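Local coordinates for probable transcriptional regulatory protein aq_1575 (PDB 1LFP), which probably binds DNA and takes part in regulating transcription, at residues R21-S26 with E227-Q232; K27-I32 with E67-K72; K145-E150 with G191-K196. One frame throughout, in Å; residues are numbered along the deposited sequence.

How the contacts relate
Contacts 1 and 2 share helix 21-39, using successive turns of it, and touch one another through a weak ion pair between Asp230 and Arg30 and a hydrogen bond from the Gln232 amide to the backbone of Lys27. Contact 1 lies at the surface, where polar side chains meet without bonding directly. Contact 2 is partly buried and wholly apolar, joining two helices of the N-terminal region. Contact 3 stands apart, its centre about 25 Å from that of contact 1 and about 27 Å from that of contact 2. It is again a surface contact but apolar in character, bringing together two loops at the ends of neighbouring strands of the four-stranded sheet.

Contact 1 (R21-S26 with E227-Q232); sequences RGKLFS and ELDDVQ
The ammonium nitrogen of Lys23 is gripped by OE1 of Gln20 and, more weakly, by the carbonyl oxygen of Ala19, while the aliphatic part of the same side chain faces Asp229. Bends at chi2 and chi3 (141° and -78°) curl the lysine back toward its own helix start, and its CG lies 4.1 Å from OD2 of Asp229. The two side chains cross at about a right angle, and the carboxylate meets the lysine's methylenes; the bends and the bond to Gln20 hold the ammonium away from it. NZ of Lys23 is 5.6 Å from OE1 of Glu227, a distance at which the opposite charges may attract but do not pair. One turn further along the helix, the CB of Ser26 points at the facing segment, and OG comes to 4.3 Å from CG of Asp229, a loose approach without a hydrogen bond. Asp229 sits within a type I beta turn from Leu228 to Val231, closed by Val231 N donating to Leu228 O at 2.9 Å. The adjoining Asp230 ties the turn to helix 106-119 through OD2, which takes a salt bridge from Arg108 and a hydrogen bond from Thr109, while its OD1 makes a weak, long ion pair with Arg30. The turn links helix 212-226 to strand 231-239, the last part of a beta-alpha-beta crossover that starts from the parallel neighbouring strand 207-208.

Contact 2 (K27-I32 with E67-K72); sequences KLIREI and ERAIKK
Ile32 carries most of the contact with the facing helix, and its CB already lies 3.9 Å from the CB of Ala69. From there the branches part. The methyl CG2, anti to the backbone N, goes straight to the other helix: it presses on the Ala69 methyl, Ile32 CG2 to Ala69 CB 3.5 Å, closer than usual van der Waals packing, and also meets CG1 of Ile70 at 3.6 Å. It is thus seated against two successive residues of helix 63-74. The other branch, CG1, is placed beside the backbone N by a chi1 of -74° and continues to CD1. The nearest atom to Ile32 CD1 in the facing segment is again Ala69 CB, at 4.4 Å. Ile32 also touches Leu49 and Ala52 of helix 47-58, and is buried between that helix and helix 63-74. One turn earlier, Ile29 approaches the same alanine more loosely, with its CG2 4.1 Å from the Ala69 CB. The small alanine side chain is therefore bounded by both isoleucines, and the backbones come near each other here, with the CA atoms of Ile29 and Ala69 5.7 Å apart. The axes of the two short helical segments approach to 8.7 Å and cross at -43°. Ile70 extends the apolar layer by touching Ile53 and Pro41, and Met61 lies against Ile29. The charged Glu31 lies off this interface and pairs with Arg48 of helix 47-58. Neither a hydrogen bond nor an ion pair joins the two segments: these turns of the helical N-terminal region are held together by methyl and methylene packing, and the small Ala69 side chain is consistent with the close approach of the two backbones.

Contact 3 (K145-E150 with G191-K196); sequences KEVSEE and GVPIEK
Val147 and Pro193 face each other with both CB atoms directed across the contact, and their side chains cross at a slant instead of lying alongside. The valine leads with one branch: CG1, set beside its own backbone N by a chi1 of -58°, touches CD of Pro193 at 3.8 Å and reaches CG of the same ring at 4.2 Å. Glu146 adds only its first methylene, CB standing 4.2 Å from CG of Pro193, before the chain turns its carboxylate away. His171 of strand 170-175 packs on Val147, and Pro143 touches Pro193, which ties the pair to the four-stranded sheet. The loop bearing Pro193 begins where helix 180-188 ends in a Schellman motif, with Gly191 at C-prime and bonds from Val192 N to Leu187 O and Gly191 N to Glu188 O. Ser148 holds the N-cap position before helix 149-159, but its OG bonds to the side-chain OE2 of Glu151 and makes no capping bond. A strand-to-helix connection (134-143 to 149-159) and a helix-to-strand connection (180-188 to 196-203) meet here, and the second enters its edge strand through a classic beta bulge, in which Glu195 and Lys196 both face Glu141.

Contact 1 (R21-S26 with E227-Q232)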
# COMPACT_ATOMS: atom_id res chain seq x y z
N ARG A 21 11.42 5.19 -10.62
CA ARG A 21 10.24 5.09 -11.45
C ARG A 21 9.89 3.73 -12.06
O ARG A 21 8.71 3.38 -12.12
CB ARG A 21 10.25 6.15 -12.56
CG ARG A 21 11.62 6.67 -12.96
CD ARG A 21 11.46 7.92 -13.84
NE ARG A 21 12.73 8.53 -14.23
CZ ARG A 21 13.70 7.89 -14.87
NH1 ARG A 21 13.57 6.61 -15.20
NH2 ARG A 21 14.82 8.54 -15.19
N GLY A 22 10.90 2.98 -12.50
CA GLY A 22 10.64 1.66 -13.09
C GLY A 22 9.95 0.80 -12.06
O GLY A 22 8.96 0.11 -12.35
N LYS A 23 10.46 0.82 -10.84
CA LYS A 23 9.87 0.04 -9.76
C LYS A 23 8.45 0.46 -9.46
O LYS A 23 7.53 -0.39 -9.30
CB LYS A 23 10.74 0.16 -8.51
CG LYS A 23 11.82 -0.91 -8.41
CD LYS A 23 13.13 -0.35 -7.87
CE LYS A 23 13.85 0.39 -8.98
NZ LYS A 23 15.01 1.23 -8.54
N LEU A 24 8.23 1.76 -9.38
CA LEU A 24 6.89 2.28 -9.11
C LEU A 24 5.92 1.89 -10.25
O LEU A 24 4.81 1.40 -10.02
CB LEU A 24 6.95 3.79 -8.99
CG LEU A 24 5.60 4.47 -8.77
CD1 LEU A 24 5.18 4.25 -7.35
CD2 LEU A 24 5.68 5.96 -9.15
N PHE A 25 6.35 2.11 -11.48
CA PHE A 25 5.49 1.77 -12.63
C PHE A 25 5.19 0.30 -12.71
O PHE A 25 4.11 -0.11 -13.16
CB PHE A 25 6.14 2.23 -13.93
CG PHE A 25 6.20 3.73 -14.08
CD1 PHE A 25 6.86 4.31 -15.16
CD2 PHE A 25 5.53 4.55 -13.18
CE1 PHE A 25 6.83 5.71 -15.34
CE2 PHE A 25 5.50 5.93 -13.34
CZ PHE A 25 6.15 6.52 -14.43
N SER A 26 6.17 -0.51 -12.31
CA SER A 26 5.96 -1.94 -12.35
C SER A 26 4.78 -2.27 -11.43
O SER A 26 3.91 -3.06 -11.80
CB SER A 26 7.25 -2.65 -11.92
OG SER A 26 7.02 -4.05 -11.84
N GLU A 227 11.26 -3.80 -1.44
CA GLU A 227 12.12 -3.87 -2.62
C GLU A 227 11.80 -5.01 -3.57
O GLU A 227 12.47 -5.16 -4.60
CB GLU A 227 13.59 -3.93 -2.20
CG GLU A 227 14.08 -2.60 -1.61
CD GLU A 227 13.90 -1.44 -2.58
OE1 GLU A 227 14.55 -1.45 -3.65
OE2 GLU A 227 13.12 -0.51 -2.27
N LEU A 228 10.78 -5.80 -3.24
CA LEU A 228 10.39 -6.89 -4.11
C LEU A 228 9.33 -6.36 -5.05
O LEU A 228 8.36 -5.68 -4.64
CB LEU A 228 9.83 -8.07 -3.30
CG LEU A 228 10.76 -8.66 -2.24
CD1 LEU A 228 10.07 -9.81 -1.52
CD2 LEU A 228 12.05 -9.12 -2.89
N ASP A 229 9.54 -6.64 -6.33
CA ASP A 229 8.63 -6.23 -7.39
C ASP A 229 7.26 -6.83 -7.12
O ASP A 229 6.24 -6.25 -7.45
CB ASP A 229 9.12 -6.76 -8.74
CG ASP A 229 10.13 -5.84 -9.40
OD1 ASP A 229 10.81 -6.30 -10.34
OD2 ASP A 229 10.24 -4.66 -8.98
N ASP A 230 7.25 -8.02 -6.54
CA ASP A 230 5.96 -8.68 -6.27
C ASP A 230 5.20 -8.03 -5.12
O ASP A 230 4.02 -8.27 -4.94
CB ASP A 230 6.18 -10.16 -5.91
CG ASP A 230 6.72 -11.01 -7.07
OD1 ASP A 230 6.47 -10.68 -8.24
OD2 ASP A 230 7.38 -12.04 -6.80
N VAL A 231 5.87 -7.20 -4.32
CA VAL A 231 5.16 -6.61 -3.19
C VAL A 231 4.50 -5.26 -3.49
O VAL A 231 5.14 -4.37 -4.03
CB VAL A 231 6.13 -6.42 -1.95
CG1 VAL A 231 5.37 -5.83 -0.79
CG2 VAL A 231 6.76 -7.78 -1.55
N GLN A 232 3.21 -5.14 -3.14
CA GLN A 232 2.44 -3.90 -3.35
C GLN A 232 2.37 -3.10 -2.05
O GLN A 232 2.51 -1.87 -2.05
CB GLN A 232 0.98 -4.18 -3.76
CG GLN A 232 0.76 -4.78 -5.16
CD GLN A 232 0.79 -3.76 -6.29
OE1 GLN A 232 0.13 -2.71 -6.27
NE2 GLN A 232 1.57 -4.08 -7.30

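Contact 2 (K27-I32 with E67-K72)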
# COMPACT_ATOMS: atom_id res chain seq x y z
N LYS A 27 4.75 -1.66 -10.26
CA LYS A 27 3.67 -1.88 -9.31
C LYS A 27 2.37 -1.27 -9.81
O LYS A 27 1.29 -1.85 -9.60
CB LYS A 27 4.09 -1.33 -7.93
CG LYS A 27 5.29 -2.15 -7.38
CD LYS A 27 5.81 -1.76 -5.99
CE LYS A 27 6.88 -2.81 -5.53
NZ LYS A 27 7.34 -2.55 -4.15
N LEU A 28 2.43 -0.13 -10.50
CA LEU A 28 1.18 0.43 -10.98
C LEU A 28 0.60 -0.46 -12.09
O LEU A 28 -0.62 -0.60 -12.21
CB LEU A 28 1.38 1.85 -11.48
CG LEU A 28 1.37 2.91 -10.36
CD1 LEU A 28 -0.05 3.14 -9.89
CD2 LEU A 28 2.22 2.49 -9.20
N ILE A 29 1.48 -1.02 -12.91
CA ILE A 29 1.08 -1.93 -13.99
C ILE A 29 0.38 -3.14 -13.37
O ILE A 29 -0.69 -3.58 -13.86
CB ILE A 29 2.32 -2.39 -14.77
CG1 ILE A 29 2.86 -1.20 -15.59
CG2 ILE A 29 1.96 -3.60 -15.63
CD1 ILE A 29 4.09 -1.49 -16.39
N ARG A 30 0.96 -3.71 -12.31
CA ARG A 30 0.36 -4.87 -11.63
C ARG A 30 -1.04 -4.56 -11.13
O ARG A 30 -1.96 -5.36 -11.30
CB ARG A 30 1.20 -5.27 -10.41
CG ARG A 30 1.83 -6.62 -10.48
CD ARG A 30 2.88 -6.63 -11.50
NE ARG A 30 3.85 -7.68 -11.21
CZ ARG A 30 5.08 -7.46 -10.78
NH1 ARG A 30 5.49 -6.21 -10.59
NH2 ARG A 30 5.89 -8.48 -10.51
N GLU A 31 -1.21 -3.40 -10.49
CA GLU A 31 -2.52 -2.98 -9.97
C GLU A 31 -3.55 -2.88 -11.09
O GLU A 31 -4.71 -3.31 -10.93
CB GLU A 31 -2.38 -1.68 -9.18
CG GLU A 31 -3.68 -1.03 -8.70
CD GLU A 31 -4.56 -1.90 -7.76
OE1 GLU A 31 -5.72 -1.49 -7.56
OE2 GLU A 31 -4.13 -2.94 -7.20
N ILE A 32 -3.15 -2.35 -12.24
CA ILE A 32 -4.10 -2.24 -13.36
C ILE A 32 -4.46 -3.64 -13.87
O ILE A 32 -5.63 -3.90 -14.20
CB ILE A 32 -3.46 -1.40 -14.46
CG1 ILE A 32 -3.46 0.07 -14.02
CG2 ILE A 32 -4.27 -1.51 -15.79
CD1 ILE A 32 -2.69 0.94 -14.98
N GLU A 67 -2.61 1.22 -21.26
CA GLU A 67 -3.43 0.41 -22.17
C GLU A 67 -2.94 -1.04 -22.25
O GLU A 67 -3.72 -2.00 -22.21
CB GLU A 67 -3.38 1.05 -23.56
CG GLU A 67 -4.11 0.30 -24.64
CD GLU A 67 -3.96 1.01 -25.98
OE1 GLU A 67 -4.50 2.13 -26.11
OE2 GLU A 67 -3.29 0.45 -26.87
N ARG A 68 -1.63 -1.20 -22.36
CA ARG A 68 -1.01 -2.51 -22.45
C ARG A 68 -1.36 -3.36 -21.22
O ARG A 68 -1.70 -4.54 -21.34
CB ARG A 68 0.50 -2.34 -22.59
CG ARG A 68 1.27 -3.61 -22.81
CD ARG A 68 2.35 -3.40 -23.88
NE ARG A 68 3.08 -2.14 -23.69
CZ ARG A 68 3.69 -1.45 -24.65
NH1 ARG A 68 3.69 -1.87 -25.91
NH2 ARG A 68 4.30 -0.32 -24.35
N ALA A 69 -1.34 -2.72 -20.05
CA ALA A 69 -1.65 -3.39 -18.79
C ALA A 69 -3.08 -3.89 -18.78
O ALA A 69 -3.34 -4.98 -18.30
CB ALA A 69 -1.41 -2.43 -17.58
N ILE A 70 -4.02 -3.08 -19.25
CA ILE A 70 -5.42 -3.53 -19.28
C ILE A 70 -5.60 -4.73 -20.21
O ILE A 70 -6.34 -5.67 -19.89
CB ILE A 70 -6.35 -2.43 -19.74
CG1 ILE A 70 -6.18 -1.22 -18.83
CG2 ILE A 70 -7.81 -2.95 -19.74
CD1 ILE A 70 -6.80 0.01 -19.34
N LYS A 71 -4.93 -4.72 -21.36
CA LYS A 71 -5.09 -5.87 -22.25
C LYS A 71 -4.48 -7.12 -21.64
O LYS A 71 -4.96 -8.22 -21.86
CB LYS A 71 -4.50 -5.58 -23.64
CG LYS A 71 -3.13 -4.96 -23.70
CD LYS A 71 -2.94 -4.27 -25.06
CE LYS A 71 -1.47 -4.01 -25.44
NZ LYS A 71 -0.73 -5.21 -25.94
N LYS A 72 -3.43 -6.95 -20.85
CA LYS A 72 -2.85 -8.12 -20.23
C LYS A 72 -3.74 -8.72 -19.14
O LYS A 72 -3.85 -9.94 -19.02
CB LYS A 72 -1.46 -7.80 -19.70
CG LYS A 72 -0.37 -8.33 -20.62
CD LYS A 72 -0.62 -7.97 -22.10
CE LYS A 72 -1.53 -8.97 -22.82
NZ LYS A 72 -2.02 -8.46 -24.14

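Contact 3 (K145-E150 with G191-K196)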
# COMPACT_ATOMS: atom_id res chain seq x y z
N LYS A 145 1.63 19.23 1.57
CA LYS A 145 2.06 20.43 0.88
C LYS A 145 0.92 21.22 0.26
O LYS A 145 0.93 22.44 0.27
CB LYS A 145 3.02 20.06 -0.24
CG LYS A 145 4.38 19.57 0.21
CD LYS A 145 5.14 18.99 -0.97
CE LYS A 145 6.64 18.86 -0.67
NZ LYS A 145 7.34 20.16 -0.83
N GLU A 146 -0.05 20.50 -0.28
CA GLU A 146 -1.16 21.13 -0.96
C GLU A 146 -2.40 21.46 -0.13
O GLU A 146 -3.32 22.12 -0.62
CB GLU A 146 -1.56 20.27 -2.17
CG GLU A 146 -0.51 20.22 -3.30
CD GLU A 146 -0.28 21.58 -3.99
OE1 GLU A 146 -1.20 22.43 -3.97
OE2 GLU A 146 0.81 21.79 -4.58
N VAL A 147 -2.44 21.04 1.13
CA VAL A 147 -3.60 21.35 1.95
C VAL A 147 -3.18 21.95 3.29
O VAL A 147 -2.22 22.71 3.36
CB VAL A 147 -4.47 20.11 2.23
CG1 VAL A 147 -4.94 19.50 0.91
CG2 VAL A 147 -3.68 19.10 3.04
N SER A 148 -3.89 21.58 4.34
CA SER A 148 -3.59 22.10 5.67
C SER A 148 -4.02 21.06 6.69
O SER A 148 -4.87 20.22 6.40
CB SER A 148 -4.37 23.39 5.88
OG SER A 148 -4.76 23.91 4.62
N GLU A 149 -3.42 21.10 7.87
CA GLU A 149 -3.80 20.14 8.90
C GLU A 149 -5.25 20.42 9.24
O GLU A 149 -6.09 19.52 9.23
CB GLU A 149 -2.95 20.32 10.16
CG GLU A 149 -1.88 19.26 10.39
CD GLU A 149 -0.66 19.48 9.52
OE1 GLU A 149 -0.78 19.37 8.28
OE2 GLU A 149 0.42 19.76 10.08
N GLU A 150 -5.55 21.70 9.49
CA GLU A 150 -6.88 22.12 9.88
C GLU A 150 -8.00 21.86 8.88
O GLU A 150 -9.00 21.21 9.21
CB GLU A 150 -6.87 23.61 10.24
CG GLU A 150 -8.16 24.08 10.89
CD GLU A 150 -8.22 25.59 11.07
OE1 GLU A 150 -9.21 26.08 11.65
OE2 GLU A 150 -7.27 26.27 10.64
N GLY A 191 -12.65 19.60 -3.14
CA GLY A 191 -11.37 20.20 -3.46
C GLY A 191 -10.09 19.55 -2.97
O GLY A 191 -8.99 20.03 -3.26
N VAL A 192 -10.22 18.45 -2.24
CA VAL A 192 -9.06 17.75 -1.70
C VAL A 192 -8.36 16.86 -2.74
O VAL A 192 -9.01 16.00 -3.34
CB VAL A 192 -9.47 16.84 -0.51
CG1 VAL A 192 -8.20 16.25 0.16
CG2 VAL A 192 -10.30 17.61 0.49
N PRO A 193 -7.06 17.08 -2.98
CA PRO A 193 -6.32 16.26 -3.95
C PRO A 193 -6.05 14.86 -3.37
O PRO A 193 -5.72 14.73 -2.19
CB PRO A 193 -5.04 17.05 -4.16
CG PRO A 193 -4.82 17.68 -2.84
CD PRO A 193 -6.20 18.13 -2.41
N ILE A 194 -6.16 13.83 -4.20
CA ILE A 194 -5.93 12.47 -3.72
C ILE A 194 -4.65 11.93 -4.33
O ILE A 194 -4.53 11.90 -5.55
CB ILE A 194 -7.06 11.54 -4.13
CG1 ILE A 194 -8.40 12.08 -3.64
CG2 ILE A 194 -6.76 10.11 -3.63
CD1 ILE A 194 -8.45 12.37 -2.15
N GLU A 195 -3.72 11.48 -3.49
CA GLU A 195 -2.47 10.93 -3.99
C GLU A 195 -2.64 9.43 -4.20
O GLU A 195 -2.16 8.88 -5.19
CB GLU A 195 -1.32 11.21 -3.04
CG GLU A 195 0.01 10.71 -3.53
CD GLU A 195 1.17 11.21 -2.70
OE1 GLU A 195 1.42 12.44 -2.72
OE2 GLU A 195 1.81 10.38 -2.01
N LYS A 196 -3.31 8.77 -3.26
CA LYS A 196 -3.56 7.33 -3.36
C LYS A 196 -4.86 6.99 -2.66
O LYS A 196 -5.19 7.61 -1.66
CB LYS A 196 -2.46 6.51 -2.68
CG LYS A 196 -1.07 6.63 -3.29
CD LYS A 196 -0.13 5.58 -2.68
CE LYS A 196 1.25 5.61 -3.32
NZ LYS A 196 2.12 4.50 -2.85